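Local coordinates for kelch-like protein 7 (Homo sapiens, PDB 3II7), which serves as the substrate-specific adapter of a CUL3-RBX1 E3 ubiquitin ligase, its kelch domain forming a six-bladed beta-propeller, at residues A[253-265]-A[277-291]. Sequence-based numbering, arbitrary orientation. Where two conformers were deposited one is given.
Sequences LAGFQGVGRLGHI and ANSKVRAFPVTSCLI. With EDO (1,2-ethanediol), chain N; EDO (1,2-ethanediol), chain I; EDO (1,2-ethanediol), chain J; EDO (1,2-ethanediol), chain Z.
The carbonyl oxygen of G263 is gripped twice: A283 N donates to G263 O at 3.0 Å in a straight bond (170°) that arrives 51° out of the carbonyl plane, and a water donates a longer bond to it while also donating to A283 O. The contact lies in the sixth kelch repeat of a beta-propeller, where the chain leaves outer strand 274-278, turns a corner at 279-281 and runs along its own blade, past 253-255 and 262-265, to strand 290-295, which pairs with strand 13-18 and so closes the ring of blades. Backbone bonds pin this connection: F284 N reaches L253 O at 2.8 Å, and I265 N donates to V281 O. N278 N to I265 O is the last bond of the strand hairpin before the chain turns away. A283 CB points into the blade, 3.4 Å from both L253 O and L262 O, with L262 CG beside it. I265 CD1 packs on V281 CG1 at 3.8 Å. A second water ties G255 N, L262 O and F284 O together, bridging loop and connection. R261 CG sits between backbone N and carbonyl carbon (chi1 66°); from there the extended chain carries the guanidinium over P285, whose CB lies against one face, 3.4 Å from R261 NH1. NH1 also donates, in the plane, to a water held by P285 O. Farther out, Q257 OE1 accepts from V259 N at 3.1 Å while its NE2 bonds K237 O; an alanine here would probably leave V259 N and K237 O without these mates and the tip of the loop freer to move. At the base of this loop, T287 CG2 rests against G255 O and R261 CB, 3.5 Å from each.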
ATOM      1  N   LEU A 253       1.557  10.783  -4.478  1.00  3.87           N
ATOM      2  CA  LEU A 253       0.682  11.830  -4.013  1.00  3.57           C
ATOM      3  C   LEU A 253       1.075  12.356  -2.638  1.00  4.79           C
ATOM      4  O   LEU A 253       0.561  13.373  -2.208  1.00  4.91           O
ATOM      5  CB  LEU A 253      -0.769  11.348  -3.984  1.00  2.45           C
ATOM      6  CG  LEU A 253      -1.393  10.984  -5.312  1.00  3.54           C
ATOM      7  CD1 LEU A 253      -2.852  10.555  -5.089  1.00  3.70           C
ATOM      8  CD2 LEU A 253      -1.308  12.142  -6.299  1.00  5.18           C
ATOM      9  N   ALA A 254       1.935  11.618  -1.944  1.00  4.33           N
ATOM     10  CA  ALA A 254       2.490  12.074  -0.654  1.00  5.50           C
ATOM     11  C   ALA A 254       3.785  11.328  -0.380  1.00  5.04           C
ATOM     12  O   ALA A 254       4.044  10.293  -0.948  1.00  5.50           O
ATOM     13  CB  ALA A 254       1.471  11.827   0.492  1.00  5.02           C
ATOM     14  N   GLY A 255       4.591  11.872   0.491  1.00  5.75           N
ATOM     15  CA  GLY A 255       5.792  11.181   0.942  1.00  4.02           C
ATOM     16  C   GLY A 255       6.527  11.982   1.989  1.00  5.03           C
ATOM     17  O   GLY A 255       6.511  13.210   1.977  1.00  4.89           O
ATOM     18  N   PHE A 256       7.164  11.265   2.907  1.00  3.56           N
ATOM     19  CA  PHE A 256       8.010  11.843   3.932  1.00  4.69           C
ATOM     20  C   PHE A 256       9.433  11.812   3.453  1.00  5.75           C
ATOM     21  O   PHE A 256       9.951  10.772   3.070  1.00  3.17           O
ATOM     22  CB  PHE A 256       7.888  11.053   5.237  1.00  4.14           C
ATOM     23  CG  PHE A 256       8.739  11.590   6.358  1.00  6.51           C
ATOM     24  CD1 PHE A 256       8.690  12.927   6.690  1.00  8.54           C
ATOM     25  CD2 PHE A 256       9.594  10.759   7.072  1.00 12.63           C
ATOM     26  CE1 PHE A 256       9.470  13.439   7.724  1.00 11.22           C
ATOM     27  CE2 PHE A 256      10.368  11.262   8.116  1.00 13.03           C
ATOM     28  CZ  PHE A 256      10.316  12.614   8.420  1.00 11.03           C
ATOM     29  N   GLN A 257      10.087  12.950   3.494  1.00  3.80           N
ATOM     30  CA  GLN A 257      11.438  13.052   2.964  1.00  2.80           C
ATOM     31  C   GLN A 257      12.479  12.529   3.931  1.00  5.04           C
ATOM     32  O   GLN A 257      13.492  11.997   3.483  1.00  6.51           O
ATOM     33  CB  GLN A 257      11.776  14.497   2.588  1.00  5.59           C
ATOM     34  CG  GLN A 257      13.012  14.627   1.680  1.00  7.93           C
ATOM     35  CD  GLN A 257      14.345  14.594   2.400  1.00 14.53           C
ATOM     36  OE1 GLN A 257      14.457  14.969   3.574  1.00 11.02           O
ATOM     37  NE2 GLN A 257      15.384  14.135   1.685  1.00 12.58           N
ATOM     38  N   GLY A 258      12.226  12.674   5.237  1.00  6.54           N
ATOM     39  CA  GLY A 258      13.259  12.531   6.258  1.00 10.02           C
ATOM     40  C   GLY A 258      13.320  13.793   7.111  1.00 11.50           C
ATOM     41  O   GLY A 258      13.380  13.717   8.335  1.00 10.89           O
ATOM     42  N   VAL A 259      13.287  14.958   6.470  0.50  9.59           N
ATOM     43  CA  VAL A 259      13.192  16.230   7.194  0.50 11.21           C
ATOM     44  C   VAL A 259      11.783  16.796   6.958  0.50 10.87           C
ATOM     45  O   VAL A 259      10.975  16.908   7.894  0.50 14.53           O
ATOM     46  CB  VAL A 259      14.292  17.226   6.748  0.50 12.77           C
ATOM     47  CG1 VAL A 259      14.098  18.581   7.429  0.50 15.92           C
ATOM     48  CG2 VAL A 259      15.716  16.662   7.057  0.50  7.76           C
ATOM     49  N   GLY A 260      11.478  17.099   5.702  0.50  7.04           N
ATOM     50  CA  GLY A 260      10.154  17.599   5.339  0.50  3.61           C
ATOM     51  C   GLY A 260       9.346  16.573   4.568  0.50  4.19           C
ATOM     52  O   GLY A 260       9.495  15.343   4.774  0.50  5.06           O
ATOM     53  N   ARG A 261       8.498  17.056   3.670  1.00  5.36           N
ATOM     54  CA  ARG A 261       7.616  16.181   2.915  1.00  3.81           C
ATOM     55  C   ARG A 261       7.654  16.513   1.439  1.00  5.02           C
ATOM     56  O   ARG A 261       8.122  17.599   1.019  1.00  3.61           O
ATOM     57  CB  ARG A 261       6.198  16.311   3.449  1.00  6.01           C
ATOM     58  CG  ARG A 261       5.549  17.697   3.215  1.00  5.58           C
ATOM     59  CD  ARG A 261       4.180  17.810   3.856  1.00 12.38           C
ATOM     60  NE  ARG A 261       3.615  19.114   3.523  1.00 10.39           N
ATOM     61  CZ  ARG A 261       2.811  19.833   4.290  1.00 17.41           C
ATOM     62  NH1 ARG A 261       2.451  19.414   5.478  1.00 15.88           N
ATOM     63  NH2 ARG A 261       2.374  21.007   3.843  1.00 17.49           N
ATOM     64  N   LEU A 262       7.144  15.591   0.642  1.00  2.17           N
ATOM     65  CA  LEU A 262       6.888  15.844  -0.747  1.00  3.03           C
ATOM     66  C   LEU A 262       5.922  17.006  -0.868  1.00  3.36           C
ATOM     67  O   LEU A 262       4.879  17.045  -0.191  1.00  5.58           O
ATOM     68  CB  LEU A 262       6.301  14.609  -1.421  1.00  2.00           C
ATOM     69  CG  LEU A 262       6.012  14.685  -2.913  1.00  3.27           C
ATOM     70  CD1 LEU A 262       7.320  14.749  -3.733  1.00  3.23           C
ATOM     71  CD2 LEU A 262       5.150  13.480  -3.380  1.00  5.55           C
ATOM     72  N   GLY A 263       6.295  17.984  -1.690  1.00  3.69           N
ATOM     73  CA  GLY A 263       5.522  19.204  -1.781  1.00  4.14           C
ATOM     74  C   GLY A 263       4.507  19.234  -2.913  1.00  4.72           C
ATOM     75  O   GLY A 263       3.426  19.821  -2.767  1.00  7.72           O
ATOM     76  N   HIS A 264       4.890  18.673  -4.065  1.00  6.05           N
ATOM     77  CA  HIS A 264       4.036  18.605  -5.259  1.00  2.68           C
ATOM     78  C   HIS A 264       4.041  17.200  -5.787  1.00  4.44           C
ATOM     79  O   HIS A 264       5.016  16.487  -5.629  1.00  4.50           O
ATOM     80  CB  HIS A 264       4.516  19.573  -6.329  1.00  5.45           C
ATOM     81  CG  HIS A 264       4.237  20.993  -5.993  1.00  5.06           C
ATOM     82  ND1 HIS A 264       5.060  21.723  -5.160  1.00  6.80           N
ATOM     83  CD2 HIS A 264       3.188  21.801  -6.299  1.00  9.43           C
ATOM     84  CE1 HIS A 264       4.548  22.938  -5.000  1.00  8.20           C
ATOM     85  NE2 HIS A 264       3.406  23.006  -5.673  1.00  6.84           N
ATOM     86  N   ILE A 265       2.944  16.785  -6.411  1.00  4.87           N
ATOM     87  CA  ILE A 265       2.817  15.403  -6.823  1.00  4.36           C
ATOM     88  C   ILE A 265       3.818  15.049  -7.914  1.00  3.44           C
ATOM     89  O   ILE A 265       4.261  15.913  -8.688  1.00  4.43           O
ATOM     90  CB  ILE A 265       1.351  15.018  -7.267  1.00  6.49           C
ATOM     91  CG1 ILE A 265       0.977  15.662  -8.587  1.00  5.15           C
ATOM     92  CG2 ILE A 265       0.311  15.403  -6.175  1.00  3.39           C
ATOM     93  CD1 ILE A 265      -0.272  15.074  -9.225  1.00  3.16           C
ATOM     94  N   ALA A 277       7.534  16.224 -11.925  1.00  6.09           N
ATOM     95  CA  ALA A 277       6.931  16.785 -10.737  1.00  6.04           C
ATOM     96  C   ALA A 277       5.933  17.846 -11.234  1.00  8.91           C
ATOM     97  O   ALA A 277       6.295  18.716 -12.057  1.00 13.36           O
ATOM     98  CB  ALA A 277       7.988  17.405  -9.806  1.00  9.12           C
ATOM     99  N   ASN A 278       4.685  17.762 -10.779  1.00  6.43           N
ATOM    100  CA  ASN A 278       3.645  18.655 -11.256  1.00  5.14           C
ATOM    101  C   ASN A 278       3.584  19.892 -10.386  1.00  7.70           C
ATOM    102  O   ASN A 278       3.032  19.853  -9.281  1.00  8.30           O
ATOM    103  CB  ASN A 278       2.290  17.938 -11.288  1.00  5.17           C
ATOM    104  CG  ASN A 278       1.205  18.758 -11.959  1.00  9.22           C
ATOM    105  OD1 ASN A 278       1.218  20.002 -11.913  1.00  8.69           O
ATOM    106  ND2 ASN A 278       0.253  18.079 -12.579  1.00 11.80           N
ATOM    107  N   SER A 279       4.135  20.996 -10.889  1.00  8.57           N
ATOM    108  CA  SER A 279       4.245  22.228 -10.088  1.00  8.98           C
ATOM    109  C   SER A 279       2.899  22.893  -9.749  1.00 10.29           C
ATOM    110  O   SER A 279       2.853  23.782  -8.902  1.00  8.95           O
ATOM    111  CB  SER A 279       5.166  23.229 -10.797  1.00  9.57           C
ATOM    112  OG  SER A 279       4.561  23.713 -11.983  1.00 12.54           O
ATOM    113  N   LYS A 280       1.820  22.463 -10.411  1.00  6.90           N
ATOM    114  CA  LYS A 280       0.479  23.041 -10.196  1.00  7.18           C
ATOM    115  C   LYS A 280      -0.371  22.262  -9.219  1.00  5.84           C
ATOM    116  O   LYS A 280      -1.459  22.698  -8.866  1.00  7.25           O
ATOM    117  CB  LYS A 280      -0.278  23.136 -11.530  1.00  9.57           C
ATOM    118  CG  LYS A 280       0.455  23.876 -12.652  1.00 14.26           C
ATOM    119  CD  LYS A 280       0.780  25.288 -12.271  1.00 21.70           C
ATOM    120  CE  LYS A 280       1.367  26.065 -13.451  1.00 24.24           C
ATOM    121  NZ  LYS A 280       1.984  27.332 -12.980  1.00 33.54           N
ATOM    122  N   VAL A 281       0.109  21.101  -8.783  1.00  4.54           N
ATOM    123  CA  VAL A 281      -0.676  20.230  -7.923  1.00  6.18           C
ATOM    124  C   VAL A 281       0.135  19.864  -6.660  1.00  4.35           C
ATOM    125  O   VAL A 281       1.099  19.099  -6.716  1.00  4.29           O
ATOM    126  CB  VAL A 281      -1.091  18.952  -8.646  1.00  4.99           C
ATOM    127  CG1 VAL A 281      -2.006  18.122  -7.755  1.00  7.64           C
ATOM    128  CG2 VAL A 281      -1.807  19.264  -9.965  1.00  6.55           C
ATOM    129  N   ARG A 282      -0.316  20.389  -5.528  1.00  4.41           N
ATOM    130  CA  ARG A 282       0.318  20.091  -4.252  1.00  6.44           C
ATOM    131  C   ARG A 282       0.063  18.660  -3.827  1.00  5.79           C
ATOM    132  O   ARG A 282      -1.016  18.104  -4.056  1.00  7.05           O
ATOM    133  CB  ARG A 282      -0.171  21.053  -3.156  1.00 11.99           C
ATOM    134  CG  ARG A 282       0.435  22.450  -3.251  1.00 17.42           C
ATOM    135  CD  ARG A 282       0.986  22.872  -1.898  1.00 30.01           C
ATOM    136  NE  ARG A 282       1.126  24.327  -1.770  1.00 38.00           N
ATOM    137  CZ  ARG A 282       1.206  24.989  -0.613  1.00 32.35           C
ATOM    138  NH1 ARG A 282       1.156  24.348   0.557  1.00 25.88           N
ATOM    139  NH2 ARG A 282       1.326  26.314  -0.622  1.00 47.81           N
ATOM    140  N   ALA A 283       1.066  18.089  -3.185  1.00  4.11           N
ATOM    141  CA  ALA A 283       0.981  16.764  -2.591  1.00  4.49           C
ATOM    142  C   ALA A 283       0.184  16.848  -1.297  1.00  5.16           C
ATOM    143  O   ALA A 283       0.035  17.948  -0.678  1.00  5.79           O
ATOM    144  CB  ALA A 283       2.388  16.189  -2.356  1.00  6.04           C
ATOM    145  N   PHE A 284      -0.335  15.696  -0.879  1.00  7.02           N
ATOM    146  CA  PHE A 284      -1.146  15.570   0.313  1.00  6.40           C
ATOM    147  C   PHE A 284      -0.229  15.822   1.524  1.00  4.26           C
ATOM    148  O   PHE A 284       0.893  15.305   1.576  1.00  8.84           O
ATOM    149  CB  PHE A 284      -1.758  14.164   0.386  1.00  7.39           C
ATOM    150  CG  PHE A 284      -2.959  14.084   1.260  1.00  4.92           C
ATOM    151  CD1 PHE A 284      -4.083  14.790   0.927  1.00 12.19           C
ATOM    152  CD2 PHE A 284      -2.982  13.282   2.384  1.00  8.71           C
ATOM    153  CE1 PHE A 284      -5.198  14.749   1.707  1.00 14.49           C
ATOM    154  CE2 PHE A 284      -4.118  13.227   3.168  1.00 10.28           C
ATOM    155  CZ  PHE A 284      -5.223  13.961   2.823  1.00  9.43           C
ATOM    156  N   PRO A 285      -0.693  16.634   2.493  1.00  6.21           N
ATOM    157  CA  PRO A 285       0.218  17.020   3.587  1.00  8.08           C
ATOM    158  C   PRO A 285       0.333  15.989   4.717  1.00 11.22           C
ATOM    159  O   PRO A 285       1.231  16.095   5.555  1.00 12.71           O
ATOM    160  CB  PRO A 285      -0.404  18.298   4.105  1.00  8.30           C
ATOM    161  CG  PRO A 285      -1.879  18.145   3.802  1.00 13.09           C
ATOM    162  CD  PRO A 285      -1.906  17.485   2.471  1.00  7.97           C
ATOM    163  N   VAL A 286      -0.567  15.014   4.732  1.00  6.19           N
ATOM    164  CA  VAL A 286      -0.526  13.917   5.701  1.00  4.10           C
ATOM    165  C   VAL A 286       0.265  12.761   5.107  1.00  3.79           C
ATOM    166  O   VAL A 286      -0.265  11.931   4.346  1.00  9.98           O
ATOM    167  CB  VAL A 286      -1.938  13.455   6.104  1.00  9.42           C
ATOM    168  CG1 VAL A 286      -1.847  12.377   7.211  1.00 11.16           C
ATOM    169  CG2 VAL A 286      -2.766  14.645   6.556  1.00  9.12           C
ATOM    170  N   THR A 287       1.557  12.720   5.455  1.00  7.48           N
ATOM    171  CA  THR A 287       2.488  11.797   4.816  1.00  5.16           C
ATOM    172  C   THR A 287       2.272  10.357   5.249  1.00  5.90           C
ATOM    173  O   THR A 287       2.651   9.440   4.544  1.00  6.88           O
ATOM    174  CB  THR A 287       3.981  12.233   5.054  1.00  4.36           C
ATOM    175  OG1 THR A 287       4.291  12.177   6.438  1.00  8.58           O
ATOM    176  CG2 THR A 287       4.227  13.670   4.528  1.00  5.87           C
ATOM    177  N   SER A 288       1.658  10.153   6.412  1.00  5.90           N
ATOM    178  CA  SER A 288       1.358   8.802   6.884  1.00  8.73           C
ATOM    179  C   SER A 288      -0.069   8.338   6.561  1.00  8.79           C
ATOM    180  O   SER A 288      -0.620   7.484   7.241  1.00 12.66           O
ATOM    181  CB  SER A 288       1.600   8.736   8.378  1.00  8.93           C
ATOM    182  OG  SER A 288       0.764   9.652   9.051  1.00 19.51           O
ATOM    183  N   CYS A 289      -0.653   8.895   5.518  1.00  7.40           N
ATOM    184  CA  CYS A 289      -1.993   8.562   5.126  1.00  6.00           C
ATOM    185  C   CYS A 289      -2.053   7.152   4.554  1.00  7.02           C
ATOM    186  O   CYS A 289      -1.040   6.560   4.180  1.00 10.32           O
ATOM    187  CB  CYS A 289      -2.483   9.544   4.055  1.00  7.31           C
ATOM    188  SG  CYS A 289      -1.530   9.542   2.533  1.00 12.22           S
ATOM    189  N   LEU A 290      -3.261   6.621   4.517  1.00  3.46           N
ATOM    190  CA  LEU A 290      -3.588   5.428   3.765  1.00  4.44           C
ATOM    191  C   LEU A 290      -4.008   5.844   2.362  1.00  5.27           C
ATOM    192  O   LEU A 290      -4.594   6.926   2.162  1.00  4.61           O
ATOM    193  CB  LEU A 290      -4.704   4.657   4.486  1.00  3.68           C
ATOM    194  CG  LEU A 290      -4.369   4.285   5.920  1.00  7.44           C
ATOM    195  CD1 LEU A 290      -5.606   3.670   6.563  1.00  8.27           C
ATOM    196  CD2 LEU A 290      -3.190   3.323   5.913  1.00 11.74           C
ATOM    197  N   ILE A 291      -3.665   5.014   1.385  1.00  3.41           N
ATOM    198  CA  ILE A 291      -3.960   5.320  -0.022  1.00  4.29           C
ATOM    199  C   ILE A 291      -4.444   4.067  -0.763  1.00  5.41           C
ATOM    200  O   ILE A 291      -3.930   2.946  -0.538  1.00  5.82           O
ATOM    201  CB  ILE A 291      -2.678   5.899  -0.716  1.00  6.00           C
ATOM    202  CG1 ILE A 291      -3.010   6.352  -2.161  1.00  6.97           C
ATOM    203  CG2 ILE A 291      -1.497   4.911  -0.628  1.00  7.81           C
ATOM    204  CD1 ILE A 291      -1.869   7.186  -2.828  1.00  8.30           C
TER
HETATM  205  C1  EDO N 963       2.747  14.002   9.220  1.00 43.80           C
HETATM  206  O1  EDO N 963       2.851  14.290   7.830  1.00 40.97           O
HETATM  207  C2  EDO N 963       1.425  13.333   9.463  1.00 38.09           C
HETATM  208  O2  EDO N 963       1.420  12.104   8.740  1.00 31.93           O
HETATM  209  C1  EDO I 958       5.449   8.883   7.972  1.00 43.47           C
HETATM  210  O1  EDO I 958       4.974  10.219   7.801  1.00 38.84           O
HETATM  211  C2  EDO I 958       5.952   8.345   6.646  1.00 27.62           C
HETATM  212  O2  EDO I 958       4.886   8.187   5.656  1.00 33.76           O
HETATM  213  C1  EDO J 959      14.555  16.259  -2.721  1.00 34.19           C
HETATM  214  O1  EDO J 959      15.082  15.162  -3.464  1.00 17.69           O
HETATM  215  C2  EDO J 959      14.213  15.785  -1.334  1.00 27.77           C
HETATM  216  O2  EDO J 959      15.365  15.228  -0.695  1.00 47.17           O
HETATM  217  C1  EDO Z 974      11.116  17.291 -12.357  1.00 43.09           C
HETATM  218  O1  EDO Z 974      11.640  17.778 -11.113  1.00 50.87           O
HETATM  219  C2  EDO Z 974      10.284  18.389 -13.003  1.00 48.34           C
HETATM  220  O2  EDO Z 974       9.162  17.805 -13.657  1.00 28.81           O
HETATM  221  O   HOH W   1       3.516  14.766   1.042  1.00  4.00           O
HETATM  222  O   HOH W   2       3.330  16.983   6.972  1.00 28.25           O
HETATM  223  O   HOH W   3       1.947  19.664   0.173  1.00 32.19           O